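Local coordinates for sigma-C capsid protein (Avian reovirus, PDB 2VRS) that forms the homotrimeric fibre by which the virus attaches to host cells, and induces apoptosis of those cells, at residues 108-116 / 203-211. Sequence-based numbering, arbitrary orientation.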
ATOM      1  N   HIS C 108       8.458   9.558   2.022  1.00 13.60           N
ATOM      2  CA  HIS C 108       7.895   9.204   0.715  1.00 13.29           C
ATOM      3  C   HIS C 108       6.710   8.271   0.997  1.00 17.38           C
ATOM      4  O   HIS C 108       6.895   7.174   1.533  1.00 14.36           O
ATOM      5  CB  HIS C 108       8.965   8.576  -0.218  1.00 13.50           C
ATOM      6  CG  HIS C 108       9.711   7.408   0.383  1.00 14.27           C
ATOM      7  ND1 HIS C 108       9.592   6.126  -0.107  1.00 14.45           N
ATOM      8  CD2 HIS C 108      10.579   7.332   1.431  1.00 15.52           C
ATOM      9  CE1 HIS C 108      10.324   5.300   0.629  1.00 16.47           C
ATOM     10  NE2 HIS C 108      10.944   6.011   1.556  1.00 15.87           N
ATOM     11  N   GLY C 109       5.495   8.744   0.685  1.00 16.99           N
ATOM     12  CA  GLY C 109       4.318   8.014   1.080  1.00 17.41           C
ATOM     13  C   GLY C 109       4.336   8.032   2.595  1.00 14.67           C
ATOM     14  O   GLY C 109       4.786   9.025   3.218  1.00 18.67           O
ATOM     15  N   ARG C 110       3.943   6.915   3.183  1.00 14.81           N
ATOM     16  CA  ARG C 110       3.950   6.860   4.649  1.00 15.96           C
ATOM     17  C   ARG C 110       5.231   6.214   5.175  1.00 20.00           C
ATOM     18  O   ARG C 110       5.273   5.763   6.310  1.00 21.54           O
ATOM     19  CB  ARG C 110       2.723   6.109   5.159  1.00 17.92           C
ATOM     20  CG  ARG C 110       1.459   6.879   4.800  1.00 15.37           C
ATOM     21  CD  ARG C 110       0.211   6.435   5.605  1.00 18.27           C
ATOM     22  NE  ARG C 110       0.323   7.023   6.918  1.00 19.55           N
ATOM     23  CZ  ARG C 110      -0.129   8.227   7.274  1.00 19.34           C
ATOM     24  NH1 ARG C 110      -0.849   8.990   6.447  1.00 20.55           N
ATOM     25  NH2 ARG C 110       0.094   8.645   8.500  1.00 20.75           N
ATOM     26  N   ARG C 111       6.273   6.163   4.356  1.00 15.38           N
ATOM     27  CA  ARG C 111       7.586   5.734   4.841  1.00 14.71           C
ATOM     28  C   ARG C 111       8.469   6.961   5.105  1.00 12.26           C
ATOM     29  O   ARG C 111       8.532   7.901   4.269  1.00 15.14           O
ATOM     30  CB  ARG C 111       8.270   4.846   3.785  1.00 14.84           C
ATOM     31  CG  ARG C 111       9.633   4.257   4.272  1.00 14.36           C
ATOM     32  CD  ARG C 111       9.461   3.114   5.333  1.00 13.41           C
ATOM     33  NE  ARG C 111      10.837   2.639   5.692  1.00 14.54           N
ATOM     34  CZ  ARG C 111      11.083   1.730   6.613  1.00 21.32           C
ATOM     35  NH1 ARG C 111      10.062   1.229   7.262  1.00 11.84           N
ATOM     36  NH2 ARG C 111      12.319   1.323   6.887  1.00 17.39           N
ATOM     37  N   THR C 112       9.163   6.954   6.233  1.00 12.45           N
ATOM     38  CA  THR C 112      10.146   7.993   6.552  1.00 14.22           C
ATOM     39  C   THR C 112      11.455   7.368   6.870  1.00 16.52           C
ATOM     40  O   THR C 112      11.551   6.566   7.803  1.00 14.44           O
ATOM     41  CB  THR C 112       9.669   8.901   7.713  1.00 13.00           C
ATOM     42  OG1 THR C 112       8.527   9.614   7.246  1.00 13.94           O
ATOM     43  CG2 THR C 112      10.756   9.832   8.145  1.00 14.05           C
ATOM     44  N   ASP C 113      12.452   7.691   6.046  1.00 12.77           N
ATOM     45  CA  ASP C 113      13.794   7.092   6.210  1.00 14.16           C
ATOM     46  C   ASP C 113      14.737   8.101   6.754  1.00 14.00           C
ATOM     47  O   ASP C 113      14.835   9.194   6.195  1.00 15.17           O
ATOM     48  CB  ASP C 113      14.289   6.492   4.880  1.00 13.88           C
ATOM     49  CG  ASP C 113      13.404   5.307   4.427  1.00 17.05           C
ATOM     50  OD1 ASP C 113      13.185   4.416   5.277  1.00 15.55           O
ATOM     51  OD2 ASP C 113      12.943   5.279   3.270  1.00 16.35           O
ATOM     52  N   TYR C 114      15.386   7.758   7.878  1.00 15.25           N
ATOM     53  CA  TYR C 114      16.325   8.664   8.536  1.00 12.43           C
ATOM     54  C   TYR C 114      17.764   8.364   8.148  1.00 14.03           C
ATOM     55  O   TYR C 114      18.219   7.222   8.193  1.00 16.58           O
ATOM     56  CB  TYR C 114      16.237   8.480  10.057  1.00 15.70           C
ATOM     57  CG  TYR C 114      15.019   9.040  10.718  1.00 12.40           C
ATOM     58  CD1 TYR C 114      14.600  10.347  10.491  1.00 15.36           C
ATOM     59  CD2 TYR C 114      14.328   8.270  11.666  1.00 19.66           C
ATOM     60  CE1 TYR C 114      13.469  10.893  11.181  1.00 19.42           C
ATOM     61  CE2 TYR C 114      13.254   8.792  12.349  1.00 18.41           C
ATOM     62  CZ  TYR C 114      12.810  10.086  12.109  1.00 20.98           C
ATOM     63  OH  TYR C 114      11.728  10.558  12.826  1.00 18.65           O
ATOM     64  N   MET C 115      18.498   9.422   7.795  1.00 13.11           N
ATOM     65  CA  MET C 115      19.928   9.300   7.608  1.00 15.64           C
ATOM     66  C   MET C 115      20.546  10.353   8.535  1.00 15.93           C
ATOM     67  O   MET C 115      20.299  11.532   8.339  1.00 17.61           O
ATOM     68  CB  MET C 115      20.264   9.616   6.127  1.00 19.32           C
ATOM     69  CG  MET C 115      19.983   8.475   5.182  1.00 26.60           C
ATOM     70  SD  MET C 115      18.240   8.189   4.680  1.00 31.38           S
ATOM     71  CE  MET C 115      17.627   9.820   4.233  1.00 19.48           C
ATOM     72  N   MET C 116      21.344   9.931   9.517  1.00 16.70           N
ATOM     73  CA  MET C 116      21.904  10.880  10.515  1.00 16.63           C
ATOM     74  C   MET C 116      23.410  10.754  10.623  1.00 15.12           C
ATOM     75  O   MET C 116      23.976   9.646  10.540  1.00 16.59           O
ATOM     76  CB  MET C 116      21.375  10.530  11.890  1.00 14.64           C
ATOM     77  CG  MET C 116      19.844  10.388  11.946  1.00 14.18           C
ATOM     78  SD  MET C 116      19.369  10.135  13.687  1.00 17.60           S
ATOM     79  CE  MET C 116      17.671   9.646  13.537  1.00 18.58           C
ATOM     80  N   LEU C 203      29.449   9.385  14.541  1.00 19.72           N
ATOM     81  CA  LEU C 203      28.352   8.417  14.645  1.00 18.13           C
ATOM     82  C   LEU C 203      27.405   8.616  13.478  1.00 16.15           C
ATOM     83  O   LEU C 203      27.064   9.756  13.134  1.00 17.96           O
ATOM     84  CB  LEU C 203      27.603   8.608  15.983  1.00 20.95           C
ATOM     85  CG  LEU C 203      26.350   7.765  16.268  1.00 20.71           C
ATOM     86  CD1 LEU C 203      26.642   6.234  16.458  1.00 20.07           C
ATOM     87  CD2 LEU C 203      25.647   8.359  17.525  1.00 21.38           C
ATOM     88  N   THR C 204      26.986   7.526  12.818  1.00 16.54           N
ATOM     89  CA  THR C 204      25.955   7.620  11.795  1.00 14.83           C
ATOM     90  C   THR C 204      24.843   6.659  12.240  1.00 18.53           C
ATOM     91  O   THR C 204      25.102   5.635  12.902  1.00 16.33           O
ATOM     92  CB  THR C 204      26.460   7.190  10.367  1.00 21.47           C
ATOM     93  OG1 THR C 204      26.792   5.804  10.404  1.00 25.35           O
ATOM     94  CG2 THR C 204      27.682   8.022   9.916  1.00 17.39           C
ATOM     95  N   VAL C 205      23.605   7.052  11.972  1.00 16.04           N
ATOM     96  CA  VAL C 205      22.444   6.215  12.337  1.00 16.00           C
ATOM     97  C   VAL C 205      21.583   6.193  11.060  1.00 17.54           C
ATOM     98  O   VAL C 205      21.313   7.249  10.458  1.00 18.12           O
ATOM     99  CB  VAL C 205      21.622   6.861  13.494  1.00 21.01           C
ATOM    100  CG1 VAL C 205      20.316   6.108  13.712  1.00 16.78           C
ATOM    101  CG2 VAL C 205      22.409   6.857  14.835  1.00 18.84           C
ATOM    102  N   ARG C 206      21.218   5.002  10.614  1.00 16.20           N
ATOM    103  CA  ARG C 206      20.314   4.843   9.471  1.00 14.08           C
ATOM    104  C   ARG C 206      19.208   3.872   9.869  1.00 13.47           C
ATOM    105  O   ARG C 206      19.475   2.754  10.349  1.00 15.47           O
ATOM    106  CB  ARG C 206      21.052   4.304   8.244  1.00 20.55           C
ATOM    107  CG  ARG C 206      22.157   5.215   7.794  1.00 32.04           C
ATOM    108  CD  ARG C 206      22.530   4.937   6.353  1.00 51.74           C
ATOM    109  NE  ARG C 206      21.377   5.009   5.449  1.00 58.88           N
ATOM    110  CZ  ARG C 206      21.461   4.796   4.139  1.00 60.33           C
ATOM    111  NH1 ARG C 206      22.635   4.507   3.603  1.00 44.42           N
ATOM    112  NH2 ARG C 206      20.388   4.877   3.367  1.00 64.39           N
ATOM    113  N   THR C 207      17.987   4.331   9.666  1.00 13.37           N
ATOM    114  CA  THR C 207      16.815   3.527   9.975  1.00 14.44           C
ATOM    115  C   THR C 207      15.629   4.116   9.223  1.00 16.51           C
ATOM    116  O   THR C 207      15.753   5.095   8.504  1.00 17.62           O
ATOM    117  CB  THR C 207      16.574   3.410  11.532  1.00 13.96           C
ATOM    118  OG1 THR C 207      15.576   2.387  11.779  1.00 17.86           O
ATOM    119  CG2 THR C 207      16.113   4.748  12.171  1.00 15.29           C
ATOM    120  N   GLY C 208      14.478   3.477   9.335  1.00 14.06           N
ATOM    121  CA  GLY C 208      13.289   4.084   8.769  1.00 13.02           C
ATOM    122  C   GLY C 208      12.092   3.547   9.530  1.00 13.91           C
ATOM    123  O   GLY C 208      12.177   2.539  10.282  1.00 15.51           O
ATOM    124  N   ILE C 209      10.994   4.258   9.365  1.00 12.84           N
ATOM    125  CA  ILE C 209       9.743   3.994  10.099  1.00 12.07           C
ATOM    126  C   ILE C 209       8.558   4.066   9.157  1.00 14.77           C
ATOM    127  O   ILE C 209       8.604   4.708   8.079  1.00 14.03           O
ATOM    128  CB  ILE C 209       9.552   5.007  11.290  1.00 11.43           C
ATOM    129  CG1 ILE C 209       9.393   6.498  10.786  1.00 13.18           C
ATOM    130  CG2 ILE C 209      10.785   4.892  12.257  1.00 12.64           C
ATOM    131  CD1 ILE C 209       8.965   7.539  11.895  1.00 14.48           C
ATOM    132  N   ASP C 210       7.494   3.391   9.564  1.00 15.98           N
ATOM    133  CA  ASP C 210       6.223   3.479   8.858  1.00 13.31           C
ATOM    134  C   ASP C 210       5.367   4.403   9.662  1.00 14.43           C
ATOM    135  O   ASP C 210       5.190   4.151  10.865  1.00 15.80           O
ATOM    136  CB  ASP C 210       5.561   2.110   8.784  1.00 16.19           C
ATOM    137  CG  ASP C 210       6.354   1.120   7.942  1.00 19.29           C
ATOM    138  OD1 ASP C 210       7.053   1.537   6.990  1.00 16.53           O
ATOM    139  OD2 ASP C 210       6.234  -0.079   8.219  1.00 15.13           O
ATOM    140  N   THR C 211       4.805   5.417   8.984  1.00 15.95           N
ATOM    141  CA  THR C 211       4.015   6.474   9.664  1.00 15.81           C
ATOM    142  C   THR C 211       2.498   6.258   9.490  1.00 16.78           C
ATOM    143  O   THR C 211       2.020   5.460   8.673  1.00 17.52           O
ATOM    144  CB  THR C 211       4.421   7.892   9.199  1.00 14.02           C
ATOM    145  OG1 THR C 211       4.054   8.057   7.833  1.00 16.30           O
ATOM    146  CG2 THR C 211       5.936   8.109   9.367  1.00 14.71           C
TER
HETATM  147  O   HOH W   1       6.152   9.322   5.871  1.00 17.73           O
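R111 reaches across to the antiparallel strand beside it and lies over the backbone of G208 and I209. R111 CB lies over one face of the H108 ring, toward its rim. CG, set anti to the backbone N (chi1 -176°), leads into a bend at chi2 that swings R111 CD to 3.3 Å from I209 O. From there R111 NE turns back to its own strand and bonds D113 OD1 on its syn side at 3.0 Å, a salt bridge tilted out of both planes. R111 NH1 makes the salt bridge that crosses the contact, to D210 OD1 at 3.0 Å; the oxygen sits in the guanidinium plane, but the nitrogen stands above the carboxylate plane, the two planes being 57° apart. R111 NH2 comes within 3.5 Å of G208 CA, and the peptide of G208 and I209 covers one face of the guanidinium. Because G208 has no side chain, there is room for this guanidinium and the D113 carboxylate, and D113 CA comes to 4.0 Å from G208 CA. H108 NE2 hydrogen-bonds D113 OD2, and D210 OD2 is hydrogen-bonded to Y76 OH and H108 ND1 of a neighbouring subunit, tying the network to the trimer. The sheet face opposite R111 and D113 carries T112, Y114 and M116, paired with I209, T207 and V205; T207 CG2 meets the edge of the Y114 ring. The type II' turn H108-R111 leads from strand 98-108 into 111-119, which paired backbone bonds such as I209 N to T112 O (2.8 Å) join to 198-210 in the beta-barrel of the C-terminal domain.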